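Long-range contact in putative cytochrome P450 154A1 (PDB 1ODO), which belongs to the cytochrome P450 family and holds a haem group, with 4-phenyl-1H-imidazole bound in the adjoining pocket: residues Arg269-Leu283 and Arg361-Gly373. Residues are numbered along the deposited sequence; the frame is centred on the assembly and turned at random.
Sequences RKGEVTWADVVEETL and RMEVTLALESLFG
W275, V279 and E280 of helix 275-285 pack along helix 357-374. This is helix-helix packing within the cytochrome P450 fold. The first helix is the family's K helix, with the E-x-x-R pattern at E281 and R284; the second is the L helix, which follows the haem-binding loop. The axes of 275-283 and 361-373 come within 9.1 Å, their N-to-C directions 123° apart.

The aromatic contact comes first. The W275 indole lies with one face over the backbone of L368 and E369. CB of E369 makes a CH-pi contact with the five-membered ring of W275, 4.0 Å from its centroid. W275 CE3 packs on L368 CB. The six-membered ring and the F372 ring are tilted by 29° and slid apart, so they barely overlap. V268 of helix 262-270 also touches W275.

The aliphatic contact centres on V279. Its CG2 sits anti to the carbonyl carbon and reaches V364 CG1 at 3.5 Å, T365 CG2 and L368 CD1.

The polar contact is a salt bridge between E280 and R361. The glutamate chain bends at chi2, while the arginine runs extended from CG to NE. L283 CD1 lies near R361 NE, and the same side chain touches the haem. R361 NE donates to E280 OE1 on its syn side, 2.8 Å away and 25° out of the carboxylate plane.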
loop_
_atom_site.group_PDB
_atom_site.type_symbol
_atom_site.label_atom_id
_atom_site.label_comp_id
_atom_site.label_asym_id
_atom_site.label_seq_id
_atom_site.Cartn_x
_atom_site.Cartn_y
_atom_site.Cartn_z
ATOM N N ARG A 269 6.034 26.432 -2.277
ATOM C CA ARG A 269 5.943 27.641 -3.090
ATOM C C ARG A 269 7.198 28.511 -3.009
ATOM O O ARG A 269 7.556 29.186 -3.974
ATOM C CB ARG A 269 4.705 28.447 -2.691
ATOM C CG ARG A 269 3.399 27.674 -2.854
ATOM C CD ARG A 269 2.194 28.558 -2.583
ATOM N NE ARG A 269 0.917 27.862 -2.742
ATOM C CZ ARG A 269 0.566 27.163 -3.820
ATOM N NH1 ARG A 269 1.399 27.050 -4.847
ATOM N NH2 ARG A 269 -0.631 26.594 -3.883
ATOM N N LYS A 270 7.871 28.492 -1.864
ATOM C CA LYS A 270 9.083 29.288 -1.698
ATOM C C LYS A 270 10.269 28.606 -2.357
ATOM O O LYS A 270 11.312 29.222 -2.559
ATOM C CB LYS A 270 9.387 29.511 -0.214
ATOM C CG LYS A 270 8.490 30.536 0.457
ATOM C CD LYS A 270 8.861 30.732 1.919
ATOM C CE LYS A 270 8.568 29.488 2.739
ATOM N NZ LYS A 270 8.971 29.660 4.164
ATOM N N GLY A 271 10.108 27.331 -2.694
ATOM C CA GLY A 271 11.187 26.596 -3.327
ATOM C C GLY A 271 12.150 25.983 -2.320
ATOM O O GLY A 271 13.231 25.529 -2.693
ATOM N N GLU A 272 11.763 25.971 -1.047
ATOM C CA GLU A 272 12.604 25.409 0.008
ATOM C C GLU A 272 12.545 23.883 0.042
ATOM O O GLU A 272 13.486 23.232 0.488
ATOM C CB GLU A 272 12.208 25.992 1.365
ATOM C CG GLU A 272 12.632 27.445 1.541
ATOM C CD GLU A 272 12.295 27.992 2.915
ATOM O OE1 GLU A 272 12.636 27.330 3.921
ATOM O OE2 GLU A 272 11.696 29.085 2.989
ATOM N N VAL A 273 11.429 23.320 -0.409
ATOM C CA VAL A 273 11.255 21.869 -0.445
ATOM C C VAL A 273 10.555 21.598 -1.769
ATOM O O VAL A 273 9.913 22.489 -2.325
ATOM C CB VAL A 273 10.362 21.320 0.704
ATOM C CG1 VAL A 273 10.863 21.826 2.051
ATOM C CG2 VAL A 273 8.906 21.703 0.473
ATOM N N THR A 274 10.684 20.378 -2.272
ATOM C CA THR A 274 10.060 19.993 -3.534
ATOM C C THR A 274 8.814 19.151 -3.286
ATOM O O THR A 274 8.529 18.763 -2.152
ATOM C CB THR A 274 11.008 19.139 -4.379
ATOM O OG1 THR A 274 11.313 17.934 -3.665
ATOM C CG2 THR A 274 12.296 19.894 -4.672
ATOM N N TRP A 275 8.071 18.868 -4.349
ATOM C CA TRP A 275 6.870 18.060 -4.206
ATOM C C TRP A 275 7.340 16.675 -3.772
ATOM O O TRP A 275 6.665 15.991 -3.009
ATOM C CB TRP A 275 6.112 17.960 -5.534
ATOM C CG TRP A 275 5.398 19.219 -5.903
ATOM C CD1 TRP A 275 5.617 19.997 -7.003
ATOM C CD2 TRP A 275 4.347 19.853 -5.163
ATOM N NE1 TRP A 275 4.766 21.079 -6.996
ATOM C CE2 TRP A 275 3.976 21.015 -5.877
ATOM C CE3 TRP A 275 3.680 19.552 -3.966
ATOM C CZ2 TRP A 275 2.968 21.877 -5.433
ATOM C CZ3 TRP A 275 2.675 20.414 -3.525
ATOM C CH2 TRP A 275 2.332 21.561 -4.260
ATOM N N ALA A 276 8.510 16.276 -4.264
ATOM C CA ALA A 276 9.072 14.975 -3.927
ATOM C C ALA A 276 9.351 14.916 -2.429
ATOM O O ALA A 276 9.116 13.894 -1.792
ATOM C CB ALA A 276 10.359 14.722 -4.725
ATOM N N ASP A 277 9.852 16.010 -1.863
ATOM C CA ASP A 277 10.141 16.038 -0.430
ATOM C C ASP A 277 8.847 15.855 0.356
ATOM O O ASP A 277 8.821 15.179 1.385
ATOM C CB ASP A 277 10.771 17.367 -0.007
ATOM C CG ASP A 277 12.169 17.560 -0.555
ATOM O OD1 ASP A 277 12.890 16.555 -0.744
ATOM O OD2 ASP A 277 12.550 18.732 -0.774
ATOM N N VAL A 278 7.775 16.480 -0.124
ATOM C CA VAL A 278 6.488 16.373 0.548
ATOM C C VAL A 278 5.979 14.939 0.494
ATOM O O VAL A 278 5.406 14.439 1.463
ATOM C CB VAL A 278 5.445 17.314 -0.090
ATOM C CG1 VAL A 278 4.060 17.009 0.451
ATOM C CG2 VAL A 278 5.814 18.758 0.212
ATOM N N VAL A 279 6.191 14.275 -0.639
ATOM C CA VAL A 279 5.741 12.901 -0.785
ATOM C C VAL A 279 6.533 11.992 0.149
ATOM O O VAL A 279 5.959 11.106 0.782
ATOM C CB VAL A 279 5.872 12.423 -2.256
ATOM C CG1 VAL A 279 5.673 10.913 -2.351
ATOM C CG2 VAL A 279 4.813 13.128 -3.109
ATOM N N GLU A 280 7.842 12.213 0.251
ATOM C CA GLU A 280 8.657 11.381 1.129
ATOM C C GLU A 280 8.277 11.558 2.593
ATOM O O GLU A 280 8.272 10.595 3.353
ATOM C CB GLU A 280 10.146 11.678 0.945
ATOM C CG GLU A 280 10.683 11.197 -0.396
ATOM C CD GLU A 280 10.281 9.762 -0.684
ATOM O OE1 GLU A 280 9.627 9.517 -1.720
ATOM O OE2 GLU A 280 10.612 8.876 0.130
ATOM N N GLU A 281 7.968 12.784 2.999
ATOM C CA GLU A 281 7.592 13.011 4.388
ATOM C C GLU A 281 6.197 12.441 4.646
ATOM O O GLU A 281 5.892 12.028 5.762
ATOM C CB GLU A 281 7.628 14.503 4.734
ATOM C CG GLU A 281 7.178 14.808 6.162
ATOM C CD GLU A 281 8.145 14.297 7.231
ATOM O OE1 GLU A 281 8.965 13.393 6.950
ATOM O OE2 GLU A 281 8.070 14.803 8.370
ATOM N N THR A 282 5.347 12.429 3.618
ATOM C CA THR A 282 3.997 11.892 3.774
ATOM C C THR A 282 4.131 10.378 3.954
ATOM O O THR A 282 3.443 9.765 4.772
ATOM C CB THR A 282 3.111 12.182 2.534
ATOM O OG1 THR A 282 2.940 13.600 2.382
ATOM C CG2 THR A 282 1.730 11.525 2.690
ATOM N N LEU A 283 5.035 9.778 3.191
ATOM C CA LEU A 283 5.259 8.336 3.275
ATOM C C LEU A 283 5.774 7.962 4.665
ATOM O O LEU A 283 5.485 6.885 5.183
ATOM C CB LEU A 283 6.261 7.904 2.206
ATOM C CG LEU A 283 5.701 7.952 0.782
ATOM C CD1 LEU A 283 6.797 7.741 -0.257
ATOM C CD2 LEU A 283 4.636 6.881 0.657
ATOM N N ARG A 361 5.494 6.867 -6.448
ATOM C CA ARG A 361 6.101 8.154 -6.146
ATOM C C ARG A 361 5.818 9.142 -7.278
ATOM O O ARG A 361 5.438 10.285 -7.028
ATOM C CB ARG A 361 7.609 7.985 -5.921
ATOM C CG ARG A 361 7.958 7.476 -4.516
ATOM C CD ARG A 361 9.417 7.057 -4.385
ATOM N NE ARG A 361 9.853 7.067 -2.988
ATOM C CZ ARG A 361 10.666 6.168 -2.440
ATOM N NH1 ARG A 361 11.144 5.161 -3.165
ATOM N NH2 ARG A 361 11.014 6.284 -1.166
ATOM N N MET A 362 5.968 8.696 -8.522
ATOM C CA MET A 362 5.716 9.579 -9.655
ATOM C C MET A 362 4.253 10.013 -9.706
ATOM O O MET A 362 3.957 11.189 -9.911
ATOM C CB MET A 362 6.100 8.901 -10.974
ATOM C CG MET A 362 6.021 9.845 -12.168
ATOM S SD MET A 362 6.689 9.132 -13.681
ATOM C CE MET A 362 5.392 7.988 -14.066
ATOM N N GLU A 363 3.340 9.064 -9.515
ATOM C CA GLU A 363 1.913 9.363 -9.538
ATOM C C GLU A 363 1.543 10.460 -8.551
ATOM O O GLU A 363 0.857 11.418 -8.902
ATOM C CB GLU A 363 1.090 8.112 -9.206
ATOM C CG GLU A 363 0.989 7.098 -10.338
ATOM C CD GLU A 363 0.077 5.932 -9.992
ATOM O OE1 GLU A 363 -0.996 6.172 -9.399
ATOM O OE2 GLU A 363 0.423 4.780 -10.325
ATOM N N VAL A 364 1.999 10.319 -7.312
ATOM C CA VAL A 364 1.695 11.306 -6.286
ATOM C C VAL A 364 2.348 12.663 -6.518
ATOM O O VAL A 364 1.699 13.697 -6.366
ATOM C CB VAL A 364 2.089 10.796 -4.887
ATOM C CG1 VAL A 364 1.642 11.789 -3.828
ATOM C CG2 VAL A 364 1.458 9.431 -4.634
ATOM N N THR A 365 3.624 12.673 -6.883
ATOM C CA THR A 365 4.298 13.945 -7.115
ATOM C C THR A 365 3.621 14.704 -8.261
ATOM O O THR A 365 3.378 15.906 -8.156
ATOM C CB THR A 365 5.809 13.752 -7.417
ATOM O OG1 THR A 365 5.975 12.968 -8.601
ATOM C CG2 THR A 365 6.494 13.047 -6.249
ATOM N N LEU A 366 3.296 13.997 -9.339
ATOM C CA LEU A 366 2.640 14.624 -10.485
ATOM C C LEU A 366 1.251 15.138 -10.110
ATOM O O LEU A 366 0.865 16.251 -10.482
ATOM C CB LEU A 366 2.519 13.629 -11.643
ATOM C CG LEU A 366 3.792 13.363 -12.450
ATOM C CD1 LEU A 366 3.509 12.321 -13.514
ATOM C CD2 LEU A 366 4.271 14.663 -13.097
ATOM N N ALA A 367 0.500 14.326 -9.371
ATOM C CA ALA A 367 -0.840 14.714 -8.956
ATOM C C ALA A 367 -0.792 15.989 -8.116
ATOM O O ALA A 367 -1.563 16.919 -8.346
ATOM C CB ALA A 367 -1.493 13.583 -8.167
ATOM N N LEU A 368 0.123 16.041 -7.152
ATOM C CA LEU A 368 0.239 17.221 -6.299
ATOM C C LEU A 368 0.555 18.481 -7.093
ATOM O O LEU A 368 -0.100 19.507 -6.923
ATOM C CB LEU A 368 1.321 17.019 -5.237
ATOM C CG LEU A 368 1.042 15.967 -4.162
ATOM C CD1 LEU A 368 2.229 15.900 -3.211
ATOM C CD2 LEU A 368 -0.233 16.320 -3.405
ATOM N N GLU A 369 1.562 18.390 -7.953
ATOM C CA GLU A 369 1.982 19.516 -8.779
ATOM C C GLU A 369 0.838 20.063 -9.621
ATOM O O GLU A 369 0.597 21.272 -9.647
ATOM C CB GLU A 369 3.137 19.090 -9.691
ATOM C CG GLU A 369 3.593 20.166 -10.660
ATOM C CD GLU A 369 4.819 19.757 -11.451
ATOM O OE1 GLU A 369 4.799 18.676 -12.074
ATOM O OE2 GLU A 369 5.803 20.523 -11.452
ATOM N N SER A 370 0.128 19.168 -10.296
ATOM C CA SER A 370 -0.992 19.554 -11.144
ATOM C C SER A 370 -2.158 20.137 -10.347
ATOM O O SER A 370 -2.699 21.183 -10.703
ATOM C CB SER A 370 -1.465 18.340 -11.951
ATOM O OG SER A 370 -2.542 18.672 -12.811
ATOM N N LEU A 371 -2.533 19.465 -9.262
ATOM C CA LEU A 371 -3.634 19.911 -8.419
ATOM C C LEU A 371 -3.432 21.299 -7.813
ATOM O O LEU A 371 -4.268 22.191 -7.988
ATOM C CB LEU A 371 -3.868 18.901 -7.293
ATOM C CG LEU A 371 -5.007 19.230 -6.326
ATOM C CD1 LEU A 371 -6.335 19.180 -7.066
ATOM C CD2 LEU A 371 -5.008 18.236 -5.174
ATOM N N PHE A 372 -2.332 21.490 -7.094
ATOM C CA PHE A 372 -2.075 22.789 -6.484
ATOM C C PHE A 372 -1.663 23.839 -7.505
ATOM O O PHE A 372 -1.743 25.039 -7.244
ATOM C CB PHE A 372 -1.021 22.664 -5.380
ATOM C CG PHE A 372 -1.538 22.001 -4.141
ATOM C CD1 PHE A 372 -1.491 20.615 -4.002
ATOM C CD2 PHE A 372 -2.133 22.756 -3.136
ATOM C CE1 PHE A 372 -2.036 19.990 -2.874
ATOM C CE2 PHE A 372 -2.680 22.144 -2.008
ATOM C CZ PHE A 372 -2.632 20.757 -1.876
ATOM N N GLY A 373 -1.229 23.385 -8.675
ATOM C CA GLY A 373 -0.824 24.315 -9.711
ATOM C C GLY A 373 -2.067 24.915 -10.348
ATOM O O GLY A 373 -2.096 26.099 -10.689
#